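Local atomic coordinates of protein yahD a copper inducible hydrolase (Lactococcus lactis subsp. lactis, PDB entry 3OG9), a protein that probably acts as a hydrolase of the alpha/beta-hydrolase fold, is induced by copper, and binds D-malate in its pocket. Residues Ile52-Gln55 with Phe61-Arg64; Ser78-Thr83 with Arg122-Phe127; Asp84-Glu89 with Leu117-Arg122. All coordinates share one frame; numbering follows the deposited sequence. Where two conformers were deposited one is given.

Contact 1 (Ile52-Gln55 with Phe61-Arg64); sequences INEQ and FKLR. With MLT (D-malate), chain C.
I52 packs against the backbone of F61 and the side chain of K62. The CG1 of I52 lies 3.7 Å from the CA of F61, while its CD1 and CG2 both reach the CG of K62, CD1 at 4.1 Å, the two side chains crossing at about a right angle. The charged part lies further out. E54 extends beyond its CG and brings OE1 to 3.3 Å from the CE of K62; the salt bridge from OE1 to the NZ of K62 is long, at 3.7 Å. Bent at chi3 (93°) and chi4, K62 brings CE rather than NZ nearest the carboxylate, which accounts for that length.

The third interaction is with the ligand. The CB of F61 is directed away from I52-Q55, and the ring offers CZ at 3.8 Å from O1 of D-malate, an oblique approach. R59 makes a cation-pi contact with the same ring and also hydrogen-bonds both the carbonyl of F61 and the malate.

Two pieces of one loop, between strand 45-48 and helix 76-97, are thus joined by a close apolar contact of I52 and a long, partly exposed ion pair that probably adds little directional hold.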
loop_
_atom_site.group_PDB
_atom_site.type_symbol
_atom_site.label_atom_id
_atom_site.label_comp_id
_atom_site.label_asym_id
_atom_site.label_seq_id
_atom_site.Cartn_x
_atom_site.Cartn_y
_atom_site.Cartn_z
ATOM N N ILE A 52 -11.394 5.869 -8.669
ATOM C CA ILE A 52 -11.321 7.289 -9.060
ATOM C C ILE A 52 -10.581 7.491 -10.392
ATOM O O ILE A 52 -9.466 6.998 -10.570
ATOM C CB ILE A 52 -10.685 8.136 -7.919
ATOM C CG1 ILE A 52 -11.429 7.918 -6.575
ATOM C CG2 ILE A 52 -10.604 9.627 -8.272
ATOM C CD1 ILE A 52 -12.943 8.121 -6.620
ATOM N N ASN A 53 -11.175 8.285 -11.287
ATOM C CA ASN A 53 -10.648 8.454 -12.642
ATOM C C ASN A 53 -10.697 9.901 -13.193
ATOM O O ASN A 53 -10.691 10.104 -14.411
ATOM C CB ASN A 53 -11.396 7.489 -13.566
ATOM C CG ASN A 53 -10.727 7.302 -14.906
ATOM O OD1 ASN A 53 -9.492 7.257 -15.022
ATOM N ND2 ASN A 53 -11.552 7.160 -15.940
ATOM N N GLU A 54 -10.707 10.893 -12.299
ATOM C CA GLU A 54 -10.844 12.299 -12.687
ATOM C C GLU A 54 -9.787 12.632 -13.720
ATOM O O GLU A 54 -8.581 12.443 -13.484
ATOM C CB GLU A 54 -10.815 13.223 -11.463
ATOM C CG GLU A 54 -11.763 12.712 -10.380
ATOM C CD GLU A 54 -12.203 13.743 -9.371
ATOM O OE1 GLU A 54 -13.423 13.792 -9.124
ATOM O OE2 GLU A 54 -11.357 14.479 -8.814
ATOM N N GLN A 55 -10.287 13.043 -14.897
ATOM C CA GLN A 55 -9.494 13.327 -16.100
ATOM C C GLN A 55 -8.655 12.140 -16.584
ATOM O O GLN A 55 -7.520 12.315 -17.056
ATOM C CB GLN A 55 -8.642 14.594 -15.908
ATOM C CG GLN A 55 -9.482 15.830 -15.510
ATOM C CD GLN A 55 -8.673 17.120 -15.425
ATOM O OE1 GLN A 55 -7.566 17.153 -14.863
ATOM N NE2 GLN A 55 -9.247 18.208 -15.959
ATOM N N PHE A 61 -8.527 7.553 -4.281
ATOM C CA PHE A 61 -9.409 8.517 -3.584
ATOM C C PHE A 61 -9.164 9.899 -4.165
ATOM O O PHE A 61 -8.172 10.121 -4.856
ATOM C CB PHE A 61 -9.200 8.483 -2.035
ATOM C CG PHE A 61 -7.862 8.985 -1.604
ATOM C CD1 PHE A 61 -7.649 10.353 -1.398
ATOM C CD2 PHE A 61 -6.791 8.114 -1.486
ATOM C CE1 PHE A 61 -6.397 10.846 -1.047
ATOM C CE2 PHE A 61 -5.509 8.608 -1.128
ATOM C CZ PHE A 61 -5.322 9.986 -0.893
ATOM N N LYS A 62 -10.106 10.805 -3.944
ATOM C CA LYS A 62 -10.079 12.116 -4.611
ATOM C C LYS A 62 -9.105 13.083 -3.953
ATOM O O LYS A 62 -8.828 12.980 -2.748
ATOM C CB LYS A 62 -11.478 12.725 -4.574
ATOM C CG LYS A 62 -12.453 12.029 -5.501
ATOM C CD LYS A 62 -13.898 12.423 -5.168
ATOM C CE LYS A 62 -14.368 13.605 -5.989
ATOM N NZ LYS A 62 -13.787 14.908 -5.579
ATOM N N LEU A 63 -8.604 14.025 -4.755
ATOM C CA LEU A 63 -7.844 15.170 -4.299
ATOM C C LEU A 63 -8.796 16.350 -4.224
ATOM O O LEU A 63 -9.936 16.258 -4.721
ATOM C CB LEU A 63 -6.720 15.515 -5.291
ATOM C CG LEU A 63 -5.620 14.425 -5.360
ATOM C CD1 LEU A 63 -4.567 14.777 -6.396
ATOM C CD2 LEU A 63 -4.978 14.160 -3.970
ATOM N N ARG A 64 -8.315 17.456 -3.656
ATOM C CA ARG A 64 -9.156 18.648 -3.438
ATOM C C ARG A 64 -9.200 19.767 -4.529
ATOM O O ARG A 64 -9.862 20.770 -4.325
ATOM C CB ARG A 64 -9.019 19.190 -1.987
ATOM C CG ARG A 64 -9.516 18.230 -0.894
ATOM C CD ARG A 64 -9.798 19.042 0.388
ATOM N NE ARG A 64 -9.893 18.201 1.596
ATOM C CZ ARG A 64 -10.993 17.574 1.987
ATOM N NH1 ARG A 64 -12.107 17.653 1.256
ATOM N NH2 ARG A 64 -10.972 16.848 3.124
HETATM C C1 MLT C . -1.645 10.408 -2.794
HETATM O O1 MLT C . -2.631 10.925 -3.386
HETATM O O2 MLT C . -1.745 9.276 -2.261
HETATM C C2 MLT C . -0.336 11.159 -2.698
HETATM O O3 MLT C . -0.426 12.451 -3.273
HETATM C C3 MLT C . 0.816 10.369 -3.321
HETATM C C4 MLT C . 0.695 10.209 -4.818
HETATM O O4 MLT C . 1.753 10.239 -5.483
HETATM O O5 MLT C . -0.392 10.028 -5.428
#

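Contact 2 (Ser78-Thr83 with Arg122-Phe127); sequences SLDEET and RGKINF
K124 leaves its backbone with CG anti to the carbonyl carbon (chi1 -62°) and then runs fully extended, so that its NZ arrives at D80 and T83 on helix 76-97. D80 answers with CG anti to its own N (chi1 -177°), which swings the carboxylate toward the lysine, and T83 presents OG1 to the same ammonium group. Both helix side chains meet the lysine at about a right angle.

The ammonium group donates to OD1 of D80 at 2.9 Å, a bond that is also a salt bridge. It comes from above the carboxylate plane, 35° out of it. A second bond runs from NZ of K124 to OG1 of T83 at 2.8 Å. The aliphatic chain adds a light apolar contact, CD of K124 lying 4.1 Å from CB of T83.

In the alpha/beta-hydrolase fold the loop that holds K124 leads from helix 111-121 into strand 129-133. G123 is the first residue after that helix to leave helical phi/psi; with positive phi and two bonds back into the last turn it makes a Schellman motif, and K124 follows directly. The lysine therefore ties this helix-to-strand connection to helix 76-97. A methionine in its place would probably leave D80 and D84 without their shared positive partner and OG1 of T83 without this donor.

D84, one residue beyond T83, forms a further salt bridge with NZ, so two carboxylates and a hydroxyl surround the ammonium group, an arrangement likely to favour its charged form.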
loop_
_atom_site.group_PDB
_atom_site.type_symbol
_atom_site.label_atom_id
_atom_site.label_comp_id
_atom_site.label_asym_id
_atom_site.label_seq_id
_atom_site.Cartn_x
_atom_site.Cartn_y
_atom_site.Cartn_z
ATOM N N SER A 78 -13.703 11.063 0.833
ATOM C CA SER A 78 -13.464 10.117 -0.254
ATOM C C SER A 78 -12.579 8.992 0.232
ATOM O O SER A 78 -12.879 7.834 -0.042
ATOM C CB SER A 78 -12.834 10.798 -1.468
ATOM O OG SER A 78 -12.543 9.880 -2.515
ATOM N N LEU A 79 -11.496 9.334 0.928
ATOM C CA LEU A 79 -10.577 8.325 1.460
ATOM C C LEU A 79 -11.359 7.339 2.290
ATOM O O LEU A 79 -11.198 6.133 2.163
ATOM C CB LEU A 79 -9.426 8.969 2.274
ATOM C CG LEU A 79 -8.468 8.021 3.011
ATOM C CD1 LEU A 79 -7.713 7.132 2.020
ATOM C CD2 LEU A 79 -7.528 8.768 3.975
ATOM N N ASP A 80 -12.237 7.852 3.144
ATOM C CA ASP A 80 -13.004 6.963 4.033
ATOM C C ASP A 80 -13.966 6.076 3.228
ATOM O O ASP A 80 -14.011 4.861 3.444
ATOM C CB ASP A 80 -13.745 7.795 5.099
ATOM C CG ASP A 80 -14.491 6.918 6.103
ATOM O OD1 ASP A 80 -13.907 5.915 6.603
ATOM O OD2 ASP A 80 -15.673 7.233 6.344
ATOM N N GLU A 81 -14.677 6.664 2.260
ATOM C CA GLU A 81 -15.635 5.901 1.451
ATOM C C GLU A 81 -14.933 4.808 0.619
ATOM O O GLU A 81 -15.398 3.659 0.550
ATOM C CB GLU A 81 -16.455 6.820 0.542
ATOM C CG GLU A 81 -17.417 7.718 1.317
ATOM C CD GLU A 81 -17.748 9.026 0.575
ATOM O OE1 GLU A 81 -17.559 9.096 -0.662
ATOM O OE2 GLU A 81 -18.197 9.990 1.238
ATOM N N GLU A 82 -13.804 5.163 0.005
ATOM C CA GLU A 82 -13.134 4.232 -0.927
ATOM C C GLU A 82 -12.423 3.135 -0.164
ATOM O O GLU A 82 -12.352 1.985 -0.635
ATOM C CB GLU A 82 -12.153 4.954 -1.846
ATOM C CG GLU A 82 -12.838 5.911 -2.830
ATOM C CD GLU A 82 -13.822 5.190 -3.743
ATOM O OE1 GLU A 82 -13.486 4.138 -4.342
ATOM O OE2 GLU A 82 -14.966 5.668 -3.838
ATOM N N THR A 83 -11.920 3.461 1.022
ATOM C CA THR A 83 -11.313 2.399 1.841
ATOM C C THR A 83 -12.354 1.412 2.420
ATOM O O THR A 83 -12.052 0.231 2.581
ATOM C CB THR A 83 -10.353 2.900 2.904
ATOM O OG1 THR A 83 -11.006 3.820 3.781
ATOM C CG2 THR A 83 -9.104 3.566 2.236
ATOM N N ARG A 122 -6.074 2.188 10.373
ATOM C CA ARG A 122 -7.459 2.368 10.766
ATOM C C ARG A 122 -8.083 1.058 11.210
ATOM O O ARG A 122 -9.241 1.065 11.644
ATOM C CB ARG A 122 -8.277 2.924 9.587
ATOM C CG ARG A 122 -8.085 4.425 9.303
ATOM C CD ARG A 122 -8.871 5.240 10.301
ATOM N NE ARG A 122 -8.891 6.677 10.056
ATOM C CZ ARG A 122 -9.580 7.525 10.808
ATOM N NH1 ARG A 122 -10.283 7.068 11.835
ATOM N NH2 ARG A 122 -9.575 8.823 10.551
ATOM N N GLY A 123 -7.366 -0.063 11.037
ATOM C CA GLY A 123 -7.894 -1.405 11.371
ATOM C C GLY A 123 -9.017 -1.910 10.464
ATOM O O GLY A 123 -9.850 -2.716 10.885
ATOM N N LYS A 124 -9.039 -1.450 9.216
ATOM C CA LYS A 124 -10.061 -1.890 8.269
ATOM C C LYS A 124 -9.696 -3.223 7.599
ATOM O O LYS A 124 -10.594 -3.985 7.205
ATOM C CB LYS A 124 -10.352 -0.820 7.218
ATOM C CG LYS A 124 -10.918 0.510 7.726
ATOM C CD LYS A 124 -11.394 1.343 6.504
ATOM C CE LYS A 124 -12.007 2.661 6.932
ATOM N NZ LYS A 124 -12.791 3.383 5.849
ATOM N N ILE A 125 -8.397 -3.498 7.465
ATOM C CA ILE A 125 -7.903 -4.793 6.964
ATOM C C ILE A 125 -6.741 -5.277 7.856
ATOM O O ILE A 125 -5.812 -4.526 8.149
ATOM C CB ILE A 125 -7.401 -4.769 5.467
ATOM C CG1 ILE A 125 -8.468 -4.273 4.496
ATOM C CG2 ILE A 125 -7.000 -6.188 4.984
ATOM C CD1 ILE A 125 -8.194 -4.564 2.950
ATOM N N ASN A 126 -6.809 -6.541 8.263
ATOM C CA ASN A 126 -5.748 -7.179 9.037
ATOM C C ASN A 126 -4.700 -7.851 8.127
ATOM O O ASN A 126 -4.553 -9.090 8.127
ATOM C CB ASN A 126 -6.377 -8.198 9.991
ATOM C CG ASN A 126 -5.388 -8.730 11.016
ATOM O OD1 ASN A 126 -4.511 -8.008 11.505
ATOM N ND2 ASN A 126 -5.513 -10.004 11.321
ATOM N N PHE A 127 -3.979 -7.038 7.350
ATOM C CA PHE A 127 -2.840 -7.559 6.566
ATOM C C PHE A 127 -1.805 -8.218 7.489
ATOM O O PHE A 127 -1.581 -7.772 8.625
ATOM C CB PHE A 127 -2.098 -6.443 5.809
ATOM C CG PHE A 127 -2.912 -5.739 4.748
ATOM C CD1 PHE A 127 -3.390 -6.430 3.640
ATOM C CD2 PHE A 127 -3.139 -4.365 4.848
ATOM C CE1 PHE A 127 -4.125 -5.762 2.639
ATOM C CE2 PHE A 127 -3.856 -3.690 3.874
ATOM C CZ PHE A 127 -4.358 -4.389 2.767
#

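Contact 3 (Asp84-Glu89 with Leu117-Arg122); sequences DWLTDE and LNMFLR
L86 and M119 meet where helices 76-97 and 111-121 pack together in the alpha/beta-hydrolase fold; the second of these helices follows the probable nucleophile elbow at S110. The two side chains cross at about a right angle. M119 holds CG anti to its carbonyl carbon (chi1 -76°), stays extended through chi2, and then bends at chi3 (-51°), so that the thioether reaches the other helix and its terminal methyl turns aside along L86. The leucine presents one branch to it: CD2 stands 3.9 Å from SD of M119, and CG lies only slightly further from the same sulfur. Sulfur and methyl of the methionine thus both lie against the leucine's branched end.

T87 takes a smaller share. It faces the same way as L86, but its closest approach is through the backbone, with N of T87 4.5 Å from SD of M119, at the edge of contact. In the conformer given, its OG1 bonds the carbonyl of K124.

The helix backbones stand off by 7.9 Å between CA of T87 and CA of M119, and M119 reaches across to L86. Around this buried pair, T83 also touches M119, and I48 of strand 45-48 packs on L86, which places the leucine between the sheet and the neighbouring helix. The contact is apolar, and its shortest approach is methyl to methyl, CD2 of L86 to CE of M119 at 3.7 Å.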
loop_
_atom_site.group_PDB
_atom_site.type_symbol
_atom_site.label_atom_id
_atom_site.label_comp_id
_atom_site.label_asym_id
_atom_site.label_seq_id
_atom_site.Cartn_x
_atom_site.Cartn_y
_atom_site.Cartn_z
ATOM N N ASP A 84 -13.571 1.879 2.685
ATOM C CA ASP A 84 -14.676 0.951 3.046
ATOM C C ASP A 84 -14.968 0.049 1.868
ATOM O O ASP A 84 -15.123 -1.181 2.016
ATOM C CB ASP A 84 -15.942 1.693 3.441
ATOM C CG ASP A 84 -15.881 2.259 4.852
ATOM O OD1 ASP A 84 -14.915 2.003 5.596
ATOM O OD2 ASP A 84 -16.807 2.995 5.194
ATOM N N TRP A 85 -15.019 0.649 0.681
ATOM C CA TRP A 85 -15.271 -0.108 -0.537
ATOM C C TRP A 85 -14.166 -1.133 -0.787
ATOM O O TRP A 85 -14.446 -2.313 -1.035
ATOM C CB TRP A 85 -15.404 0.811 -1.764
ATOM C CG TRP A 85 -15.440 -0.050 -3.015
ATOM C CD1 TRP A 85 -16.496 -0.764 -3.486
ATOM C CD2 TRP A 85 -14.338 -0.339 -3.873
ATOM N NE1 TRP A 85 -16.133 -1.450 -4.634
ATOM C CE2 TRP A 85 -14.807 -1.208 -4.882
ATOM C CE3 TRP A 85 -13.004 0.087 -3.914
ATOM C CZ2 TRP A 85 -13.991 -1.664 -5.904
ATOM C CZ3 TRP A 85 -12.196 -0.367 -4.933
ATOM C CH2 TRP A 85 -12.695 -1.246 -5.911
ATOM N N LEU A 86 -12.907 -0.686 -0.678
ATOM C CA LEU A 86 -11.786 -1.562 -0.960
ATOM C C LEU A 86 -11.678 -2.720 0.047
ATOM O O LEU A 86 -11.412 -3.825 -0.338
ATOM C CB LEU A 86 -10.465 -0.771 -1.023
ATOM C CG LEU A 86 -9.190 -1.529 -1.440
ATOM C CD1 LEU A 86 -9.338 -2.230 -2.766
ATOM C CD2 LEU A 86 -8.010 -0.549 -1.482
ATOM N N THR A 87 -11.879 -2.445 1.331
ATOM C CA THR A 87 -11.843 -3.535 2.316
ATOM C C THR A 87 -12.914 -4.596 1.986
ATOM O O THR A 87 -12.640 -5.792 2.023
ATOM C CB THR A 87 -11.890 -3.035 3.801
ATOM O OG1 THR A 87 -11.910 -4.164 4.693
ATOM C CG2 THR A 87 -13.095 -2.191 4.058
ATOM N N ASP A 88 -14.104 -4.151 1.588
ATOM C CA ASP A 88 -15.212 -5.066 1.295
ATOM C C ASP A 88 -14.886 -5.821 0.009
ATOM O O ASP A 88 -15.140 -7.012 -0.105
ATOM C CB ASP A 88 -16.553 -4.330 1.181
ATOM C CG ASP A 88 -17.094 -3.881 2.539
ATOM O OD1 ASP A 88 -16.603 -4.354 3.590
ATOM O OD2 ASP A 88 -17.990 -3.007 2.546
ATOM N N GLU A 89 -14.275 -5.127 -0.945
ATOM C CA GLU A 89 -13.897 -5.737 -2.204
ATOM C C GLU A 89 -12.806 -6.784 -2.006
ATOM O O GLU A 89 -12.860 -7.859 -2.620
ATOM C CB GLU A 89 -13.438 -4.674 -3.210
ATOM C CG GLU A 89 -13.399 -5.154 -4.664
ATOM C CD GLU A 89 -14.816 -5.415 -5.242
ATOM O OE1 GLU A 89 -15.814 -5.001 -4.594
ATOM O OE2 GLU A 89 -14.921 -6.054 -6.324
ATOM N N LEU A 117 -1.587 1.545 3.839
ATOM C CA LEU A 117 -1.087 1.995 5.130
ATOM C C LEU A 117 -2.186 2.617 5.975
ATOM O O LEU A 117 -2.282 2.380 7.181
ATOM C CB LEU A 117 0.026 2.996 4.913
ATOM C CG LEU A 117 1.346 2.396 4.477
ATOM C CD1 LEU A 117 2.250 3.556 4.022
ATOM C CD2 LEU A 117 1.981 1.577 5.612
ATOM N N ASN A 118 -3.049 3.387 5.326
ATOM C CA ASN A 118 -4.187 3.961 6.035
ATOM C C ASN A 118 -5.211 2.909 6.512
ATOM O O ASN A 118 -5.650 2.958 7.662
ATOM C CB ASN A 118 -4.842 5.046 5.171
ATOM C CG ASN A 118 -5.931 5.806 5.922
ATOM O OD1 ASN A 118 -7.102 5.444 5.857
ATOM N ND2 ASN A 118 -5.539 6.858 6.637
ATOM N N MET A 119 -5.570 1.959 5.641
ATOM C CA MET A 119 -6.454 0.843 6.009
ATOM C C MET A 119 -5.920 0.033 7.198
ATOM O O MET A 119 -6.687 -0.362 8.081
ATOM C CB MET A 119 -6.652 -0.084 4.820
ATOM C CG MET A 119 -7.617 0.531 3.791
ATOM S SD MET A 119 -7.982 -0.536 2.385
ATOM C CE MET A 119 -6.354 -1.000 1.841
ATOM N N PHE A 120 -4.614 -0.187 7.197
ATOM C CA PHE A 120 -3.918 -0.985 8.220
ATOM C C PHE A 120 -4.031 -0.243 9.549
ATOM O O PHE A 120 -4.438 -0.825 10.587
ATOM C CB PHE A 120 -2.452 -1.069 7.810
ATOM C CG PHE A 120 -1.656 -2.126 8.526
ATOM C CD1 PHE A 120 -2.149 -3.421 8.659
ATOM C CD2 PHE A 120 -0.389 -1.834 9.004
ATOM C CE1 PHE A 120 -1.390 -4.433 9.288
ATOM C CE2 PHE A 120 0.383 -2.830 9.625
ATOM C CZ PHE A 120 -0.131 -4.139 9.758
ATOM N N LEU A 121 -3.683 1.041 9.511
ATOM C CA LEU A 121 -3.672 1.887 10.711
ATOM C C LEU A 121 -5.081 2.175 11.259
ATOM O O LEU A 121 -5.250 2.391 12.466
ATOM C CB LEU A 121 -2.923 3.195 10.423
ATOM C CG LEU A 121 -1.403 3.056 10.409
ATOM C CD1 LEU A 121 -0.743 4.250 9.767
ATOM C CD2 LEU A 121 -0.873 2.870 11.823
ATOM N N ARG A 122 -6.074 2.188 10.373
ATOM C CA ARG A 122 -7.459 2.368 10.766
ATOM C C ARG A 122 -8.083 1.058 11.210
ATOM O O ARG A 122 -9.241 1.065 11.644
ATOM C CB ARG A 122 -8.277 2.924 9.587
ATOM C CG ARG A 122 -8.085 4.425 9.303
ATOM C CD ARG A 122 -8.871 5.240 10.301
ATOM N NE ARG A 122 -8.891 6.677 10.056
ATOM C CZ ARG A 122 -9.580 7.525 10.808
ATOM N NH1 ARG A 122 -10.283 7.068 11.835
ATOM N NH2 ARG A 122 -9.575 8.823 10.551
#

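In the fold
Contacts 2 and 3 are neighbours, their centres about 2 Å apart: both use helix 76-97, both include R122, and K124 of contact 2 touches both segments of contact 3. Its salt bridge with D84 is one join, and its N, 2.8 Å from O of M119 and probably hydrogen-bonded to it, is the other. Contact 1 stands apart, its centre about 17 Å from that of contact 2, yet it meets the start of the same helix, where N of K62 and OG of S78 are 3.0 Å apart. Of the three, contact 1 alone reaches D-malate, through F61 and, less closely, L63; the side chains of T83 and L86 lie about 10 and 12 Å from the ligand.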